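Local structure of mandelate racemase/muconate lactonizing enzyme-like protein (Rubrobacter xylanophilus DSM 9941, 3CYJ) at residues P79-W82 against A83-Q86; A87-N91 against A92-G96; Q149-L152 against G153-A157; L232-L235 against R236-P240; R282-G285 against I286-H290. The protein belongs to the enolase superfamily, pairing an N-terminal capping domain with a TIM-barrel-like domain that holds a sodium ion. All coordinates share one frame; numbering follows the deposited sequence.

Contact 1: residues P79-W82 against A83-Q86; sequences PAVW and ARMQ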
# COMPACT_ATOMS: atom_id res chain seq x y z
N PRO A 79 -18.62 -23.88 24.33
CA PRO A 79 -18.18 -23.46 22.99
C PRO A 79 -18.63 -24.39 21.85
O PRO A 79 -18.91 -23.90 20.74
CB PRO A 79 -16.64 -23.42 23.13
CG PRO A 79 -16.37 -23.26 24.56
CD PRO A 79 -17.46 -24.03 25.25
N ALA A 80 -18.72 -25.70 22.11
CA ALA A 80 -19.26 -26.61 21.09
C ALA A 80 -20.69 -26.24 20.71
O ALA A 80 -21.09 -26.43 19.56
CB ALA A 80 -19.22 -28.05 21.55
N VAL A 81 -21.46 -25.75 21.67
CA VAL A 81 -22.84 -25.33 21.35
C VAL A 81 -22.81 -24.01 20.54
O VAL A 81 -23.55 -23.84 19.54
CB VAL A 81 -23.67 -25.15 22.64
CG1 VAL A 81 -25.16 -24.85 22.30
CG2 VAL A 81 -23.50 -26.38 23.54
N TRP A 82 -21.96 -23.09 20.99
CA TRP A 82 -21.79 -21.80 20.34
C TRP A 82 -21.54 -21.99 18.86
O TRP A 82 -22.18 -21.34 18.03
CB TRP A 82 -20.65 -21.06 21.00
CG TRP A 82 -20.38 -19.65 20.60
CD1 TRP A 82 -20.88 -18.50 21.21
CD2 TRP A 82 -19.46 -19.20 19.60
NE1 TRP A 82 -20.33 -17.39 20.63
CE2 TRP A 82 -19.44 -17.79 19.65
CE3 TRP A 82 -18.63 -19.86 18.67
CZ2 TRP A 82 -18.61 -17.02 18.81
CZ3 TRP A 82 -17.82 -19.10 17.84
CH2 TRP A 82 -17.82 -17.70 17.91
N ALA A 83 -20.65 -22.93 18.52
CA ALA A 83 -20.29 -23.17 17.13
C ALA A 83 -21.49 -23.67 16.34
O ALA A 83 -21.74 -23.22 15.21
CB ALA A 83 -19.15 -24.15 17.03
N ARG A 84 -22.20 -24.63 16.91
CA ARG A 84 -23.42 -25.17 16.31
C ARG A 84 -24.49 -24.03 16.21
O ARG A 84 -25.22 -23.95 15.22
CB ARG A 84 -23.93 -26.41 17.10
CG ARG A 84 -23.00 -27.63 16.98
CD ARG A 84 -23.33 -28.73 18.02
NE ARG A 84 -24.78 -28.95 18.09
CZ ARG A 84 -25.49 -28.87 19.21
NH1 ARG A 84 -24.83 -28.67 20.36
NH2 ARG A 84 -26.83 -29.05 19.20
N MET A 85 -24.55 -23.14 17.21
CA MET A 85 -25.52 -22.03 17.14
C MET A 85 -25.23 -21.07 15.96
O MET A 85 -26.13 -20.73 15.18
CB MET A 85 -25.60 -21.26 18.45
CG MET A 85 -26.37 -21.99 19.63
SD MET A 85 -26.79 -20.97 21.08
CE MET A 85 -25.18 -20.81 21.92
N GLN A 86 -23.96 -20.63 15.83
CA GLN A 86 -23.50 -19.78 14.76
C GLN A 86 -23.78 -20.42 13.36
O GLN A 86 -24.22 -19.73 12.45
CB GLN A 86 -22.00 -19.48 14.90
CG GLN A 86 -21.58 -18.82 16.18
CD GLN A 86 -22.01 -17.37 16.32
OE1 GLN A 86 -22.76 -16.80 15.48
NE2 GLN A 86 -21.57 -16.76 17.40

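Contact 2: residues A87-N91 against A92-G96; sequences AAIRN and AGRPG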
# COMPACT_ATOMS: atom_id res chain seq x y z
N ALA A 87 -23.52 -21.73 13.21
CA ALA A 87 -23.75 -22.39 11.95
C ALA A 87 -25.23 -22.41 11.63
O ALA A 87 -25.62 -22.16 10.50
CB ALA A 87 -23.18 -23.83 11.98
N ALA A 88 -26.05 -22.70 12.63
CA ALA A 88 -27.49 -22.88 12.46
C ALA A 88 -28.18 -21.60 12.05
O ALA A 88 -29.23 -21.67 11.41
CB ALA A 88 -28.14 -23.44 13.75
N ILE A 89 -27.64 -20.43 12.41
CA ILE A 89 -28.39 -19.20 12.14
C ILE A 89 -27.96 -18.41 10.87
O ILE A 89 -28.33 -17.25 10.71
CB ILE A 89 -28.43 -18.29 13.38
CG1 ILE A 89 -27.05 -17.69 13.70
CG2 ILE A 89 -29.02 -19.03 14.60
CD1 ILE A 89 -27.12 -16.84 14.93
N ARG A 90 -27.22 -19.05 9.97
CA ARG A 90 -26.70 -18.38 8.78
C ARG A 90 -27.79 -17.62 8.04
O ARG A 90 -27.60 -16.41 7.75
CB ARG A 90 -26.05 -19.39 7.81
CG ARG A 90 -25.42 -18.75 6.56
CD ARG A 90 -25.11 -19.80 5.48
NE ARG A 90 -26.28 -20.05 4.66
CZ ARG A 90 -26.38 -21.04 3.77
NH1 ARG A 90 -25.38 -21.91 3.64
NH2 ARG A 90 -27.51 -21.19 3.06
N ASN A 91 -28.93 -18.28 7.76
CA ASN A 91 -30.05 -17.62 7.08
C ASN A 91 -30.89 -16.72 7.96
O ASN A 91 -31.62 -15.86 7.45
CB ASN A 91 -31.03 -18.61 6.46
CG ASN A 91 -30.48 -19.29 5.24
OD1 ASN A 91 -29.43 -18.89 4.66
ND2 ASN A 91 -31.19 -20.36 4.82
N ALA A 92 -30.87 -16.97 9.28
CA ALA A 92 -31.76 -16.24 10.19
C ALA A 92 -31.13 -14.88 10.51
O ALA A 92 -31.82 -13.94 10.96
CB ALA A 92 -32.03 -17.06 11.44
N GLY A 93 -29.84 -14.76 10.25
CA GLY A 93 -29.15 -13.52 10.45
C GLY A 93 -28.29 -13.54 11.70
O GLY A 93 -28.78 -13.47 12.84
N ARG A 94 -26.99 -13.64 11.46
CA ARG A 94 -26.02 -13.86 12.49
C ARG A 94 -25.76 -12.61 13.34
O ARG A 94 -25.66 -12.70 14.58
CB ARG A 94 -24.74 -14.40 11.84
CG ARG A 94 -24.01 -15.46 12.58
CD ARG A 94 -22.98 -16.08 11.65
NE ARG A 94 -23.40 -17.39 11.14
CZ ARG A 94 -22.96 -17.92 10.01
NH1 ARG A 94 -22.11 -17.24 9.26
NH2 ARG A 94 -23.37 -19.14 9.64
N PRO A 95 -25.62 -11.43 12.69
CA PRO A 95 -25.26 -10.21 13.44
C PRO A 95 -26.46 -9.52 14.10
O PRO A 95 -27.58 -9.84 13.77
CB PRO A 95 -24.67 -9.30 12.36
CG PRO A 95 -25.35 -9.71 11.09
CD PRO A 95 -25.86 -11.14 11.26
N GLY A 96 -26.23 -8.57 14.99
CA GLY A 96 -27.31 -7.81 15.61
C GLY A 96 -28.17 -8.62 16.59
O GLY A 96 -27.66 -9.27 17.50

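Contact 3: residues Q149-L152 against G153-A157; sequences QEQL and GGWAA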
# COMPACT_ATOMS: atom_id res chain seq x y z
N GLN A 149 -22.61 16.82 37.20
CA GLN A 149 -21.58 16.94 38.25
C GLN A 149 -21.78 15.97 39.41
O GLN A 149 -20.82 15.43 39.93
CB GLN A 149 -21.55 18.36 38.78
CG GLN A 149 -21.09 19.37 37.80
CD GLN A 149 -20.83 20.72 38.46
OE1 GLN A 149 -21.73 21.33 39.00
NE2 GLN A 149 -19.57 21.20 38.40
N GLU A 150 -23.03 15.73 39.79
CA GLU A 150 -23.30 14.87 40.94
C GLU A 150 -23.04 13.41 40.60
O GLU A 150 -22.55 12.62 41.44
CB GLU A 150 -24.73 15.07 41.48
CG GLU A 150 -24.85 16.35 42.33
CD GLU A 150 -26.31 16.80 42.63
OE1 GLU A 150 -26.51 17.50 43.68
OE2 GLU A 150 -27.24 16.49 41.83
N GLN A 151 -23.38 13.03 39.37
CA GLN A 151 -23.11 11.67 39.00
C GLN A 151 -21.60 11.38 38.91
O GLN A 151 -21.12 10.41 39.50
CB GLN A 151 -23.77 11.31 37.67
CG GLN A 151 -23.56 9.85 37.35
CD GLN A 151 -24.32 9.50 36.13
OE1 GLN A 151 -23.94 9.93 35.02
NE2 GLN A 151 -25.44 8.78 36.30
N LEU A 152 -20.87 12.21 38.17
CA LEU A 152 -19.43 12.03 38.05
C LEU A 152 -18.71 12.19 39.40
O LEU A 152 -17.87 11.36 39.75
CB LEU A 152 -18.84 13.02 37.02
CG LEU A 152 -19.24 12.93 35.51
CD1 LEU A 152 -18.12 13.43 34.61
CD2 LEU A 152 -19.60 11.54 35.05
N GLY A 153 -19.04 13.24 40.15
CA GLY A 153 -18.40 13.53 41.44
C GLY A 153 -18.66 12.36 42.35
O GLY A 153 -17.77 11.88 43.06
N GLY A 154 -19.90 11.85 42.29
CA GLY A 154 -20.31 10.71 43.11
C GLY A 154 -19.39 9.54 42.87
O GLY A 154 -18.86 8.94 43.83
N TRP A 155 -19.16 9.21 41.58
CA TRP A 155 -18.25 8.11 41.29
C TRP A 155 -16.80 8.37 41.74
O TRP A 155 -16.15 7.45 42.17
CB TRP A 155 -18.25 7.76 39.82
CG TRP A 155 -19.48 7.09 39.33
CD1 TRP A 155 -20.18 6.12 39.96
CD2 TRP A 155 -20.12 7.30 38.06
NE1 TRP A 155 -21.23 5.72 39.18
CE2 TRP A 155 -21.22 6.42 38.01
CE3 TRP A 155 -19.87 8.14 36.96
CZ2 TRP A 155 -22.08 6.37 36.90
CZ3 TRP A 155 -20.73 8.09 35.86
CH2 TRP A 155 -21.82 7.22 35.83
N ALA A 156 -16.32 9.61 41.63
CA ALA A 156 -14.93 9.93 42.03
C ALA A 156 -14.74 9.80 43.54
O ALA A 156 -13.76 9.20 43.98
CB ALA A 156 -14.50 11.33 41.58
N ALA A 157 -15.70 10.34 44.28
CA ALA A 157 -15.79 10.26 45.74
C ALA A 157 -15.82 8.81 46.25
O ALA A 157 -15.31 8.53 47.35
CB ALA A 157 -17.06 11.02 46.23

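Contact 4: residues L232-L235 against R236-P240; sequences LRLL and RDRGP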
# COMPACT_ATOMS: atom_id res chain seq x y z
N LEU A 232 -11.76 6.80 11.57
CA LEU A 232 -11.17 6.41 12.83
C LEU A 232 -9.66 6.44 12.73
O LEU A 232 -8.98 6.95 13.62
CB LEU A 232 -11.63 5.00 13.22
CG LEU A 232 -13.03 4.84 13.81
CD1 LEU A 232 -13.33 3.38 14.02
CD2 LEU A 232 -13.14 5.59 15.14
N ARG A 233 -9.15 5.93 11.61
CA ARG A 233 -7.72 5.79 11.35
C ARG A 233 -7.14 7.18 11.26
O ARG A 233 -6.06 7.42 11.78
CB ARG A 233 -7.51 5.01 10.03
CG ARG A 233 -6.14 4.35 9.84
CD ARG A 233 -6.22 3.13 8.86
NE ARG A 233 -6.71 3.51 7.52
CZ ARG A 233 -7.76 2.96 6.89
NH1 ARG A 233 -8.44 1.96 7.46
NH2 ARG A 233 -8.12 3.41 5.67
N LEU A 234 -7.88 8.10 10.62
CA LEU A 234 -7.48 9.49 10.54
C LEU A 234 -7.32 10.09 11.94
O LEU A 234 -6.31 10.79 12.23
CB LEU A 234 -8.47 10.34 9.72
CG LEU A 234 -8.31 11.87 9.93
CD1 LEU A 234 -7.26 12.41 8.96
CD2 LEU A 234 -9.62 12.75 9.83
N LEU A 235 -8.31 9.85 12.81
CA LEU A 235 -8.25 10.39 14.15
C LEU A 235 -7.19 9.73 15.03
O LEU A 235 -6.61 10.36 15.91
CB LEU A 235 -9.61 10.32 14.84
CG LEU A 235 -10.45 11.50 14.41
CD1 LEU A 235 -11.77 10.90 14.17
CD2 LEU A 235 -10.51 12.54 15.53
N ARG A 236 -6.97 8.44 14.79
CA ARG A 236 -5.86 7.72 15.45
C ARG A 236 -4.53 8.42 15.10
O ARG A 236 -3.79 8.79 15.98
CB ARG A 236 -5.85 6.26 15.01
CG ARG A 236 -5.10 5.34 15.94
CD ARG A 236 -3.67 5.26 15.58
NE ARG A 236 -3.41 5.08 14.14
CZ ARG A 236 -3.47 3.93 13.46
NH1 ARG A 236 -3.81 2.78 14.04
NH2 ARG A 236 -3.18 3.95 12.19
N ASP A 237 -4.30 8.67 13.81
CA ASP A 237 -3.07 9.26 13.35
C ASP A 237 -2.91 10.72 13.72
O ASP A 237 -1.80 11.14 13.95
CB ASP A 237 -2.96 9.16 11.84
CG ASP A 237 -2.95 7.72 11.34
OD1 ASP A 237 -2.58 6.82 12.10
OD2 ASP A 237 -3.33 7.50 10.17
N ARG A 238 -3.99 11.50 13.79
CA ARG A 238 -3.83 12.95 13.85
C ARG A 238 -4.22 13.53 15.21
O ARG A 238 -3.85 14.68 15.53
CB ARG A 238 -4.70 13.62 12.76
CG ARG A 238 -4.18 13.58 11.32
CD ARG A 238 -3.04 14.62 11.06
NE ARG A 238 -3.26 15.96 11.64
CZ ARG A 238 -4.06 16.91 11.10
NH1 ARG A 238 -4.73 16.70 9.95
NH2 ARG A 238 -4.18 18.09 11.74
N GLY A 239 -5.01 12.78 16.01
CA GLY A 239 -5.46 13.29 17.29
C GLY A 239 -4.30 13.54 18.26
O GLY A 239 -3.21 13.00 18.08
N PRO A 240 -4.55 14.32 19.33
CA PRO A 240 -3.54 14.71 20.30
C PRO A 240 -2.96 13.52 21.07
O PRO A 240 -3.67 12.49 21.29
CB PRO A 240 -4.33 15.61 21.30
CG PRO A 240 -5.68 15.76 20.78
CD PRO A 240 -5.91 14.64 19.80

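Contact 5: residues R282-G285 against I286-H290; sequences RVDG and ICRGH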
# COMPACT_ATOMS: atom_id res chain seq x y z
N ARG A 282 -11.73 -14.79 22.43
CA ARG A 282 -10.94 -14.63 21.22
C ARG A 282 -10.33 -13.24 21.13
O ARG A 282 -9.48 -12.99 20.30
CB ARG A 282 -11.83 -14.86 20.03
CG ARG A 282 -11.87 -16.30 19.72
CD ARG A 282 -13.08 -17.04 20.36
NE ARG A 282 -13.19 -18.34 19.71
CZ ARG A 282 -13.70 -18.50 18.49
NH1 ARG A 282 -13.71 -19.70 17.96
NH2 ARG A 282 -14.19 -17.46 17.81
N VAL A 283 -10.74 -12.36 22.02
CA VAL A 283 -10.44 -10.96 21.89
C VAL A 283 -9.01 -10.63 22.25
O VAL A 283 -8.37 -9.80 21.59
CB VAL A 283 -11.46 -10.12 22.71
CG1 VAL A 283 -10.78 -8.96 23.38
CG2 VAL A 283 -12.60 -9.70 21.80
N ASP A 284 -8.49 -11.32 23.27
CA ASP A 284 -7.04 -11.24 23.60
C ASP A 284 -6.12 -11.48 22.40
O ASP A 284 -5.18 -10.72 22.17
CB ASP A 284 -6.70 -12.31 24.63
CG ASP A 284 -6.39 -11.73 25.98
OD1 ASP A 284 -6.17 -10.52 26.06
OD2 ASP A 284 -6.33 -12.53 26.96
N GLY A 285 -6.41 -12.53 21.64
CA GLY A 285 -5.65 -12.85 20.47
C GLY A 285 -5.67 -11.73 19.47
O GLY A 285 -4.67 -11.46 18.82
N ILE A 286 -6.80 -11.03 19.34
CA ILE A 286 -6.79 -9.86 18.46
C ILE A 286 -5.99 -8.74 19.07
O ILE A 286 -5.15 -8.13 18.42
CB ILE A 286 -8.20 -9.37 18.05
CG1 ILE A 286 -8.96 -10.47 17.29
CG2 ILE A 286 -8.09 -8.14 17.22
CD1 ILE A 286 -8.56 -10.61 15.91
N CYS A 287 -6.24 -8.48 20.34
CA CYS A 287 -5.61 -7.36 21.00
C CYS A 287 -4.10 -7.56 21.21
O CYS A 287 -3.35 -6.63 20.99
CB CYS A 287 -6.31 -7.05 22.33
SG CYS A 287 -7.90 -6.22 22.01
N ARG A 288 -3.68 -8.73 21.69
CA ARG A 288 -2.23 -8.98 21.86
C ARG A 288 -1.52 -9.05 20.49
O ARG A 288 -0.39 -8.56 20.33
CB ARG A 288 -1.95 -10.28 22.66
CG ARG A 288 -2.63 -10.45 24.02
CD ARG A 288 -2.29 -9.31 24.97
NE ARG A 288 -0.86 -9.19 25.26
CZ ARG A 288 -0.10 -8.15 24.91
NH1 ARG A 288 1.20 -8.16 25.23
NH2 ARG A 288 -0.60 -7.11 24.25
N GLY A 289 -2.18 -9.65 19.49
CA GLY A 289 -1.63 -9.68 18.12
C GLY A 289 -1.37 -8.30 17.51
O GLY A 289 -0.42 -8.12 16.76
N HIS A 290 -2.21 -7.32 17.86
CA HIS A 290 -2.11 -5.97 17.36
C HIS A 290 -1.46 -5.03 18.38
O HIS A 290 -1.21 -3.85 18.06
CB HIS A 290 -3.49 -5.45 17.04
CG HIS A 290 -4.02 -5.88 15.71
ND1 HIS A 290 -4.63 -7.10 15.51
CD2 HIS A 290 -4.09 -5.22 14.53
CE1 HIS A 290 -5.03 -7.19 14.25
NE2 HIS A 290 -4.72 -6.05 13.63

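Contact 1: residues P79-W82 against A83-Q86
The indole of W82 takes the side chain of Q86 over one face. Q86 CG sits 3.9 Å from the centroid of the six-membered ring and only 8° off its normal, a CH-pi contact, while Q86 NE2 lies above the same face toward the rim, 3.3 Å from W82 CE2. The amide does not lie flat on the indole: the two planes are 76° apart, so this is not a stack. Q86 is bent at chi2 (-71°), which folds the amide back over the ring; with its CG beside the carbonyl carbon, W82 leans toward the next turn, where Q86 stands. V102 and D106 of helix 97-116 also touch W82, and its NE1 makes a weak hydrogen bond to G275 O.

A second pair runs along another side of the helix, where V81 CG1 meets M85 CE at 4.1 Å; M85 continues onto L66 and V69 of helix 57-70. R84 lays its aliphatic CG 3.4 Å from A80 O, and its guanidinium hydrogen-bonds V69 O and S73 OG.

The backbone supplies the i to i+4 spacing: A83 N to P79 O is 3.0 Å, and Q86 N to W82 O is 2.9 Å. P79 and A80 also pack on F128 of the second subunit. The arrangement is an i to i+4 CH-pi contact between neighbouring turns of an alpha helix, here helix 78-88 of the enolase-type N-terminal domain.

Contact 2: residues A87-N91 against A92-G96
R94 folds back across R90 and I89 where helix 78-88 ends and the chain turns toward helix 97-116 of the enolase-type N-terminal domain. The R94 chain bends at chi3 (-103°), and its guanidinium presents one face to R90 CA while NH2 reaches R90 CB at 3.3 Å. The two guanidinium planes stand 73° apart, and R90 NE and R94 NH2 are 5.8 Å apart, so the R94 guanidinium rests on the aliphatic base of R90 and not on its charged end. Each guanidinium has its own polar partner: R94 NE bonds the backbone Q86 O, whereas R90 forms a salt bridge with D26 of the third subunit and adds weak bonds to N91 OD1, which lies at the edge of the R90 guanidinium, in its plane.

I89 crosses the aliphatic part of R94 at an angle, I89 CG1 to R94 CG 3.9 Å. I89 leaves helical phi/psi first, and its side chain also packs on F61, K65 and L66 of helix 57-70.

The turn itself hangs on one carbonyl. G93, at positive phi, has a backbone conformation in which a side chain would press on the preceding carbonyl O. I89 O accepts from G93 N at 2.9 Å, and more weakly from A92 N, also at 2.9 Å but with an N-H...O angle of just 127°.

Contact 3: residues Q149-L152 against G153-A157
Helix 145-157, the crossover helix of the beta-alpha-beta unit between strands 132-137 and 162-166 of the barrel domain, carries this contact on its last turns. Q151 and W155 run side by side and point the same way. Q151 CG stands over the indole face, 3.7 Å from the centroid of the six-membered ring and 19° off the normal, a CH-pi contact. The amide follows the ring almost in parallel, the planes 19° apart, with Q151 CD 3.4 Å from W155 CH2. An extended chain, with CG anti to the backbone N (chi1 -176°), carries the amide out over the indole.

L152 approaches the same ring obliquely, L152 CD2 to W155 CZ3 3.7 Å, and also packs on A181 and I185 of helix 174-185. The backbone underlying this pair repeats i to i+4: W155 N to Q151 O is 3.1 Å, and A156 N to L152 O is 3.0 Å. V163 of strand 162-166 touches both L152 and W155.

Polar bonds also fix the amide's rotation: Q151 OE1 accepts from G139 N, and NE2 gives a weak bond to Y143 OH. The amide can therefore lie against the indole while keeping polar partners, combining dispersion from the ring with directional bonds.

Contact 4: residues L232-L235 against R236-P240
Across the contact, backbone hydrogen bonds run i to i+4: R236 N to L232 O is 2.8 Å, and D237 N to R233 O is 3.0 Å. The last, G239 N to L235 O, is 2.9 Å, but its donor stands above the carbonyl plane, 36° out of it, as the chain leaves helical angles at G239.

Among charged groups, and within 236-240, R236 grips the adjacent D237 side-on, with R236 NE and NH2 both on D237 OD1, NE at 2.8 Å. The acceptor lies within 1° of the guanidinium plane; NE meets OD1 from above the carboxylate plane, whereas NH2 comes on its syn side. Bends at chi2 (-88°) and chi3 fold the R236 chain back to its neighbour, and NH1 goes to G262 O. R233 takes its own salt bridge to E230, and across the contact its CG comes near R236 NH2, at 3.8 Å.

For apolar contact, L234 CD1 lies 4.1 Å from R238 CG, the two chains side by side and pointing the same way. L235 turns onto A204 of helix 201-215.

Other copies of the protein also reach this helix end: R238 NH1 bonds D237 O and G239 O of the fifth subunit, and R236 O accepts from K202 of the fourth. The arrangement is the C-terminal end of a crossover helix in a beta-alpha-beta unit of the barrel, leading from strand 219-221 to strand 244-247.

Contact 5: residues R282-G285 against I286-H290
D284 and R288 lie side by side on one turn and point the same way, yet their charged ends do not pair: D284 OD1 and R288 NE are 5.5 Å apart, and the carboxylate and guanidinium planes are turned 65° against each other. What comes near is the aliphatic R288 CG, 4.1 Å from D284 OD1 and 3.2 Å from the backbone D284 O. The R288 chain, bent at chi2 (-58°) and chi3, leads its end away. V283 CG1 meets C287 SG at 4.2 Å on another side, and both residues rest on F294 of strand 294-296.

Backbone bonds hold this spacing. C287 N to V283 O is 2.8 Å and close to straight at 164°, whereas I286 N to R282 O is weak at 3.5 Å. G289 N to G285 O closes the next turn. I286 O accepts twice, from H290 N and from H290 ND1 at 3.1 Å, the two donors arriving from opposite faces of its plane; the ND1 bond, made within 286-290, helps fix the imidazole's rotation, and the ring meets H258 and also H258 of the second subunit.

Further out, E311 N and S312 OG hold the D284 carboxylate through OD2 and OD1, while R282 forms a salt bridge to E311 of the second subunit. The buried acid thus has two hydrogen bonds from its own chain, and the positive charge of R282 of the second subunit, distant and only weakly paired with OD2, would probably add some favourable electrostatics. Helix 283-290 is therefore tied to the loop 310-312 and the subunit interface by polar bonds, and to the barrel strands by apolar contacts.

Overall arrangement
Contacts 1 and 2 follow one another on helix 78-88 and its exit, joined where Q86 O meets R94 NE at 2.8 Å. Contact 1 also reaches the barrel domain: W82 CH2 packs 3.6 Å from R282 NH2 of contact 5, and both contacts touch the second subunit. Contacts 4 and 5 have nearest atoms about 8 Å apart and both touch the fourth subunit. Contact 3 is remote, its centre about 42 Å from those of contacts 1 and 2, on the opposite side of the chain's centre. The sodium ion, bound at D194, E221 and E222, is about 11 Å from the L232 side chain of contact 4 and about 13 Å from that of W155 in contact 3.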